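Local coordinates for protein carbohydrate kinase, FGGY (Rhodospirillum rubrum, PDB 3IFR) that probably phosphorylates D-xylulose, as a sugar kinase of the FGGY family within the actin-like ATPase superfamily, at residues V176-W181 against G242-I247; W181-G186 against L286-V291; A276-D281 against G293-N298. All blocks are in the same frame, centred on the assembly; numbering follows the deposited sequence.

Interaction 1 of 3, residues V176-W181 against G242-I247; sequences VVDRNW and GAADHI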
# COMPACT_ATOMS: atom_id res chain seq x y z
N VAL A 176 -9.99 13.07 -14.82
CA VAL A 176 -8.77 13.40 -14.08
C VAL A 176 -8.10 12.14 -13.57
O VAL A 176 -8.70 11.08 -13.59
CB VAL A 176 -9.04 14.34 -12.86
CG1 VAL A 176 -9.76 15.64 -13.30
CG2 VAL A 176 -9.76 13.59 -11.70
N VAL A 177 -6.86 12.25 -13.12
CA VAL A 177 -6.29 11.20 -12.29
C VAL A 177 -5.77 11.73 -10.95
O VAL A 177 -5.39 12.90 -10.84
CB VAL A 177 -5.17 10.46 -13.03
CG1 VAL A 177 -5.76 9.71 -14.17
CG2 VAL A 177 -4.11 11.44 -13.51
N ASP A 178 -5.79 10.88 -9.92
CA ASP A 178 -5.14 11.15 -8.65
C ASP A 178 -3.68 11.56 -8.92
O ASP A 178 -2.97 10.90 -9.74
CB ASP A 178 -5.17 9.86 -7.83
CG ASP A 178 -4.68 10.02 -6.40
OD1 ASP A 178 -4.30 11.13 -5.98
OD2 ASP A 178 -4.69 8.98 -5.69
N ARG A 179 -3.25 12.65 -8.28
CA ARG A 179 -1.84 13.00 -8.18
C ARG A 179 -1.01 11.75 -7.90
O ARG A 179 0.07 11.58 -8.42
CB ARG A 179 -1.60 13.96 -6.97
CG ARG A 179 -2.06 15.44 -7.13
CD ARG A 179 -1.54 16.36 -5.96
NE ARG A 179 -1.94 15.86 -4.62
CZ ARG A 179 -1.68 16.46 -3.45
NH1 ARG A 179 -2.09 15.92 -2.32
NH2 ARG A 179 -1.03 17.62 -3.40
N ASN A 180 -1.50 10.90 -7.01
CA ASN A 180 -0.66 9.81 -6.56
C ASN A 180 -0.52 8.70 -7.63
O ASN A 180 0.52 8.06 -7.74
CB ASN A 180 -1.20 9.25 -5.24
CG ASN A 180 -0.57 9.92 -4.01
OD1 ASN A 180 0.64 10.21 -3.97
ND2 ASN A 180 -1.40 10.13 -2.98
N TRP A 181 -1.58 8.48 -8.39
CA TRP A 181 -1.48 7.60 -9.53
C TRP A 181 -0.38 8.14 -10.49
O TRP A 181 0.53 7.40 -10.92
CB TRP A 181 -2.84 7.44 -10.23
CG TRP A 181 -2.77 6.53 -11.38
CD1 TRP A 181 -2.92 5.17 -11.37
CD2 TRP A 181 -2.50 6.89 -12.74
NE1 TRP A 181 -2.75 4.67 -12.64
CE2 TRP A 181 -2.50 5.70 -13.50
CE3 TRP A 181 -2.25 8.11 -13.40
CZ2 TRP A 181 -2.25 5.70 -14.88
CZ3 TRP A 181 -2.02 8.10 -14.76
CH2 TRP A 181 -2.01 6.91 -15.49
N GLY A 242 -9.97 10.68 -6.03
CA GLY A 242 -9.61 9.31 -5.69
C GLY A 242 -8.39 9.24 -4.79
O GLY A 242 -7.50 10.12 -4.84
N ALA A 243 -8.34 8.19 -4.01
CA ALA A 243 -7.39 8.03 -2.95
C ALA A 243 -6.56 6.82 -3.17
O ALA A 243 -7.06 5.81 -3.48
CB ALA A 243 -8.12 7.94 -1.67
N ALA A 244 -5.27 6.93 -3.02
CA ALA A 244 -4.42 5.77 -3.09
C ALA A 244 -4.65 4.76 -1.94
O ALA A 244 -4.56 5.12 -0.84
CB ALA A 244 -3.00 6.19 -3.16
N ASP A 245 -4.93 3.51 -2.23
CA ASP A 245 -5.31 2.57 -1.20
C ASP A 245 -4.42 2.41 0.03
O ASP A 245 -4.92 2.43 1.10
CB ASP A 245 -5.78 1.22 -1.72
CG ASP A 245 -4.70 0.38 -2.33
OD1 ASP A 245 -3.58 0.81 -2.53
OD2 ASP A 245 -4.97 -0.73 -2.61
N HIS A 246 -3.12 2.25 -0.13
CA HIS A 246 -2.28 2.08 1.02
C HIS A 246 -2.17 3.33 1.89
O HIS A 246 -2.09 3.22 3.06
CB HIS A 246 -0.93 1.44 0.66
CG HIS A 246 -0.05 2.29 -0.18
ND1 HIS A 246 -0.38 2.67 -1.45
CD2 HIS A 246 1.16 2.84 0.06
CE1 HIS A 246 0.57 3.42 -1.95
NE2 HIS A 246 1.52 3.54 -1.05
N ILE A 247 -2.22 4.50 1.30
CA ILE A 247 -2.26 5.76 2.01
C ILE A 247 -3.58 5.95 2.79
O ILE A 247 -3.56 6.42 3.92
CB ILE A 247 -2.03 6.99 1.06
CG1 ILE A 247 -0.90 6.69 0.07
CG2 ILE A 247 -1.69 8.23 1.91
CD1 ILE A 247 0.40 6.36 0.78
O HOH W 1 -3.98 9.58 -3.22

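Interaction 2 of 3, residues W181-G186 against L286-V291; sequences WALEGG and LDYHLV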
# COMPACT_ATOMS: atom_id res chain seq x y z
N TRP A 181 -1.58 8.48 -8.39
CA TRP A 181 -1.48 7.60 -9.53
C TRP A 181 -0.38 8.14 -10.49
O TRP A 181 0.53 7.40 -10.92
CB TRP A 181 -2.84 7.44 -10.23
CG TRP A 181 -2.77 6.53 -11.38
CD1 TRP A 181 -2.92 5.17 -11.37
CD2 TRP A 181 -2.50 6.89 -12.74
NE1 TRP A 181 -2.75 4.67 -12.64
CE2 TRP A 181 -2.50 5.70 -13.50
CE3 TRP A 181 -2.25 8.11 -13.40
CZ2 TRP A 181 -2.25 5.70 -14.88
CZ3 TRP A 181 -2.02 8.10 -14.76
CH2 TRP A 181 -2.01 6.91 -15.49
N ALA A 182 -0.43 9.45 -10.77
CA ALA A 182 0.52 10.06 -11.68
C ALA A 182 1.97 10.07 -11.14
O ALA A 182 2.94 9.90 -11.89
CB ALA A 182 0.05 11.48 -12.06
N LEU A 183 2.12 10.26 -9.84
CA LEU A 183 3.42 10.25 -9.18
C LEU A 183 3.99 8.82 -9.10
O LEU A 183 5.12 8.56 -9.53
CB LEU A 183 3.25 10.79 -7.77
CG LEU A 183 4.30 11.66 -7.07
CD1 LEU A 183 4.51 11.21 -5.56
CD2 LEU A 183 5.61 11.72 -7.81
N GLU A 184 3.24 7.88 -8.56
CA GLU A 184 3.75 6.53 -8.56
C GLU A 184 4.02 6.15 -10.00
O GLU A 184 5.02 5.51 -10.30
CB GLU A 184 2.80 5.54 -7.88
CG GLU A 184 2.69 5.82 -6.38
CD GLU A 184 2.20 4.64 -5.60
OE1 GLU A 184 2.32 3.49 -6.05
OE2 GLU A 184 1.71 4.87 -4.51
N GLY A 185 3.15 6.61 -10.90
CA GLY A 185 3.22 6.27 -12.30
C GLY A 185 4.40 6.80 -13.11
O GLY A 185 4.71 6.25 -14.16
N GLY A 186 5.03 7.90 -12.67
CA GLY A 186 6.21 8.42 -13.34
C GLY A 186 5.92 9.71 -14.08
O GLY A 186 6.76 10.20 -14.82
N LEU A 286 7.97 7.45 -2.73
CA LEU A 286 7.21 8.57 -2.26
C LEU A 286 5.76 8.63 -2.79
O LEU A 286 5.45 8.17 -3.90
CB LEU A 286 7.99 9.84 -2.56
CG LEU A 286 7.60 11.18 -1.96
CD1 LEU A 286 7.65 11.24 -0.40
CD2 LEU A 286 8.50 12.23 -2.58
N ASP A 287 4.88 9.21 -1.96
CA ASP A 287 3.48 9.48 -2.33
C ASP A 287 3.12 10.79 -1.65
O ASP A 287 3.78 11.19 -0.71
CB ASP A 287 2.53 8.41 -1.79
CG ASP A 287 2.44 7.18 -2.68
OD1 ASP A 287 3.25 6.22 -2.53
OD2 ASP A 287 1.50 7.12 -3.48
N TYR A 288 2.04 11.43 -2.11
CA TYR A 288 1.46 12.51 -1.34
C TYR A 288 0.60 11.88 -0.26
O TYR A 288 -0.04 10.86 -0.50
CB TYR A 288 0.59 13.39 -2.20
CG TYR A 288 1.38 14.18 -3.23
CD1 TYR A 288 1.94 15.39 -2.91
CD2 TYR A 288 1.54 13.69 -4.53
CE1 TYR A 288 2.66 16.11 -3.85
CE2 TYR A 288 2.24 14.40 -5.47
CZ TYR A 288 2.81 15.61 -5.13
OH TYR A 288 3.52 16.30 -6.06
N HIS A 289 0.56 12.47 0.94
CA HIS A 289 -0.42 12.00 1.90
C HIS A 289 -1.81 12.45 1.45
O HIS A 289 -1.94 13.31 0.59
CB HIS A 289 -0.15 12.58 3.27
CG HIS A 289 -0.75 11.79 4.38
ND1 HIS A 289 -0.07 11.52 5.55
CD2 HIS A 289 -1.95 11.19 4.50
CE1 HIS A 289 -0.83 10.79 6.34
NE2 HIS A 289 -1.97 10.57 5.71
N LEU A 290 -2.86 11.88 2.04
CA LEU A 290 -4.20 12.43 1.79
C LEU A 290 -4.30 13.74 2.56
O LEU A 290 -4.88 14.71 2.08
CB LEU A 290 -5.32 11.47 2.21
CG LEU A 290 -5.23 10.03 1.68
CD1 LEU A 290 -6.44 9.18 2.05
CD2 LEU A 290 -5.05 10.07 0.18
N VAL A 291 -3.69 13.78 3.74
CA VAL A 291 -3.66 15.02 4.52
C VAL A 291 -2.92 16.16 3.78
O VAL A 291 -1.74 16.06 3.46
CB VAL A 291 -3.11 14.80 5.94
CG1 VAL A 291 -3.11 16.09 6.71
CG2 VAL A 291 -3.93 13.78 6.68

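Interaction 3 of 3, residues A276-D281 against G293-N298; sequences ATAKSD and GLYAPN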
# COMPACT_ATOMS: atom_id res chain seq x y z
N ALA A 276 6.51 16.08 6.75
CA ALA A 276 6.42 17.37 6.05
C ALA A 276 7.49 17.47 4.97
O ALA A 276 7.50 18.41 4.18
CB ALA A 276 6.55 18.49 6.98
N THR A 277 8.38 16.48 4.92
CA THR A 277 9.57 16.53 4.08
C THR A 277 9.31 15.68 2.86
O THR A 277 9.04 14.50 2.97
CB THR A 277 10.76 15.89 4.82
OG1 THR A 277 11.12 16.68 5.95
CG2 THR A 277 11.98 15.73 3.92
N ALA A 278 9.40 16.27 1.68
CA ALA A 278 9.39 15.43 0.49
C ALA A 278 10.84 15.23 0.08
O ALA A 278 11.57 16.20 -0.16
CB ALA A 278 8.59 16.09 -0.64
N LYS A 279 11.27 13.99 0.05
CA LYS A 279 12.67 13.75 -0.21
C LYS A 279 12.75 12.31 -0.60
O LYS A 279 12.65 11.37 0.24
CB LYS A 279 13.53 14.07 1.02
CG LYS A 279 15.03 14.16 0.77
CD LYS A 279 15.76 14.67 2.03
CE LYS A 279 17.25 14.96 1.79
NZ LYS A 279 18.12 14.65 3.01
N SER A 280 12.85 12.15 -1.91
CA SER A 280 12.94 10.86 -2.53
C SER A 280 14.09 10.14 -1.88
O SER A 280 14.91 10.76 -1.21
CB SER A 280 13.23 11.06 -4.02
OG SER A 280 14.03 12.22 -4.20
N ASP A 281 14.17 8.84 -2.08
CA ASP A 281 15.38 8.14 -1.73
C ASP A 281 15.35 6.74 -2.33
O ASP A 281 14.31 6.04 -2.29
CB ASP A 281 15.56 8.12 -0.23
CG ASP A 281 16.88 7.47 0.19
OD1 ASP A 281 17.83 8.24 0.55
OD2 ASP A 281 16.97 6.20 0.17
N GLY A 293 -0.77 18.89 2.46
CA GLY A 293 0.44 19.49 2.96
C GLY A 293 1.46 18.44 3.32
O GLY A 293 2.66 18.72 3.39
N LEU A 294 1.02 17.23 3.56
CA LEU A 294 1.95 16.18 3.94
C LEU A 294 2.31 15.25 2.79
O LEU A 294 1.56 15.12 1.80
CB LEU A 294 1.44 15.42 5.18
CG LEU A 294 1.13 16.31 6.42
CD1 LEU A 294 0.80 15.48 7.61
CD2 LEU A 294 2.26 17.29 6.77
N TYR A 295 3.50 14.66 2.91
CA TYR A 295 3.97 13.57 2.07
C TYR A 295 3.89 12.25 2.84
O TYR A 295 3.71 12.23 4.07
CB TYR A 295 5.39 13.87 1.61
CG TYR A 295 5.48 15.11 0.75
CD1 TYR A 295 5.71 16.35 1.29
CD2 TYR A 295 5.32 15.04 -0.63
CE1 TYR A 295 5.79 17.50 0.49
CE2 TYR A 295 5.40 16.18 -1.43
CZ TYR A 295 5.63 17.39 -0.86
OH TYR A 295 5.70 18.51 -1.66
N ALA A 296 4.00 11.13 2.13
CA ALA A 296 3.91 9.80 2.75
C ALA A 296 4.97 8.83 2.20
O ALA A 296 4.65 7.89 1.49
CB ALA A 296 2.49 9.21 2.58
N PRO A 297 6.24 9.07 2.55
CA PRO A 297 7.25 8.11 2.11
C PRO A 297 6.84 6.75 2.61
O PRO A 297 6.37 6.66 3.73
CB PRO A 297 8.52 8.57 2.85
CG PRO A 297 8.29 9.99 3.18
CD PRO A 297 6.79 10.15 3.38
N ASN A 298 7.00 5.71 1.81
CA ASN A 298 6.61 4.37 2.22
C ASN A 298 7.57 3.33 1.66
O ASN A 298 8.35 3.58 0.74
CB ASN A 298 5.17 4.01 1.80
CG ASN A 298 4.96 4.08 0.31
OD1 ASN A 298 4.92 3.05 -0.40
ND2 ASN A 298 4.87 5.30 -0.20

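Interaction 1 of 3, residues V176-W181 against G242-I247
Asp178 reaches Ala244 chiefly through one ordered water. That water donates to Asp178 OD2 at 2.6 Å, and it accepts from two N-H groups: Asn180 ND2, also at 2.6 Å, and Ala244 N at 3.0 Å. Because Asp178 OD2 stands 3.4 Å from Ala244 N at a poor angle, the water takes the place of a direct bond. OD2 is also bound by Tyr164 OH, and Asn180 OD1 turns to Tyr288 N.

The same carboxylate caps its own helix. With CG anti to the backbone N (chi1 -173°), Asp178 OD1 accepts from Asn180 N at 3.0 Å; the bond is almost straight (177°), though the donor lies above the carboxylate plane.

Two acceptors also come close, Asp178 OD2 and Gly242 O at 3.1 Å, and the latter is satisfied by Thr216 OG1. Apolar contact is slight: Asn180 CB meets Ala244 CB at 4.1 Å.

Asp178 and Ala244 are both N-cap residues, each at a turn from strand to helix, so the water joins the starts of helices 179-185 and 245-252. The second follows strand 238-244 of the central mixed sheet in the actin-like ATPase fold of the N-terminal domain.

Interaction 2 of 3, residues W181-G186 against L286-V291
Leu183 and Glu184, in the last turn of helix 179-185, face Leu286, Asp287 and Tyr288, which brings a helix in the N-terminal family region of the FGGY kinase against a loop in the C-terminal one. The helix stops just beyond them in a Schellman motif: Gly186 has a positive phi (108°), and its N bonds back to Leu183 O at 3.2 Å and, weakly, to Ala182 O.

Glu184 can be followed outward. From CB the chain turns so that CG is anti to the carbonyl carbon (chi1 -67°), and beyond CG it is extended, which carries the tip to the loop although the first bond does not aim at it. CG already lies 3.4 Å from Asp287 OD2, and CD lies 3.3 Å from the same oxygen. At the end, OE2 stands 2.5 Å from Asp287 OD2 and 2.8 Å from Asp287 OD1, so one glutamate oxygen faces both oxygens of the aspartate. The two carboxylate planes are 78° apart, close to perpendicular. OE1 lies near a bound phosphate ion, probably from the crystallisation liquor, while Asp287 is also held by Asn298. His246 of helix 245-252 packs against both acids.

Leu183 supplies the apolar half of the contact. Its side chain crosses that of Tyr288 at about a right angle and approaches the ring obliquely, at the CD2 and CE2 side. Leu183 CD1 also reaches the loop backbone, 3.6 Å from Leu286 O, which accepts a hydrogen bond from Asn132 ND2. Closest of the ring contacts is Leu183 CG to Tyr288 CE2, 3.8 Å, and CD1 sits just as far from Asp287 CA.

Interaction 3 of 3, residues A276-D281 against G293-N298
Asn298 ND2, a few residues beyond the Tyr295 that packs on Ala278, is gripped by two acceptors. Within its own segment it donates to Ala296 O at 3.1 Å with an N-H...O angle of 169°, and the acceptor lies close to the amide plane of Asn298; Asp287 OD1 takes the other bond. The two acceptors restrain the rotation of the amide, at the residue where strand 298-301 begins.

Across the contact itself no hydrogen bond forms. Its main element is a CH-pi interaction: Ala278 CB sits over the centre of the Tyr295 ring, 7° off the ring normal. The modelled separation is doubtfully short, so only the placement over the face is used here. Tyr295 has CG anti to its carbonyl carbon (chi1 -63°), which stands the ring up beside the 276-278 backbone. Ala276 O then comes to the ring edge, near the ring plane, 4.0 Å from Tyr295 CD1. Thr277 O lies 3.9 Å from Tyr295 CB and also receives a weak bond from His399 NE2. The ring of Tyr288 meets Tyr295 from the side opposite Ala278, with its plane moderately inclined.

A smaller apolar touch lies next to the ring, where Leu294 CD2 approaches Ala276 CA at 4.2 Å and Ala276 CB at 4.5 Å.

Backbone bonds of Tyr295 to Ser275 and of Pro297 to Val273 carry the antiparallel pairing of strands 269-273 and 298-301 outward. The contact thus closes the base of the long loop joining these two neighbouring strands, at the 298-301 edge of the C-terminal domain's mixed sheet in the actin-like ATPase fold.

How the interactions relate
Interactions 1 and 2 are buried, their centres about 6 Å apart; both use helix 179-185, one at its start, the other at its end. Interaction 3 is a surface contact, its centre about 10 Å from that of interaction 2. It rests mainly on an aromatic face; interaction 1 relies on water and capping, and interaction 2 combines leucine packing on a tyrosine ring and the loop backbone with two closely set carboxylates. The 286-291 loop links all three: its Tyr288 backbone meets the helix start of interaction 1, and Asp287 O probably bonds Ala296 N of interaction 3 (2.8 Å). Together the contacts lead from the buried N-terminal region out to the edge of the C-terminal sheet.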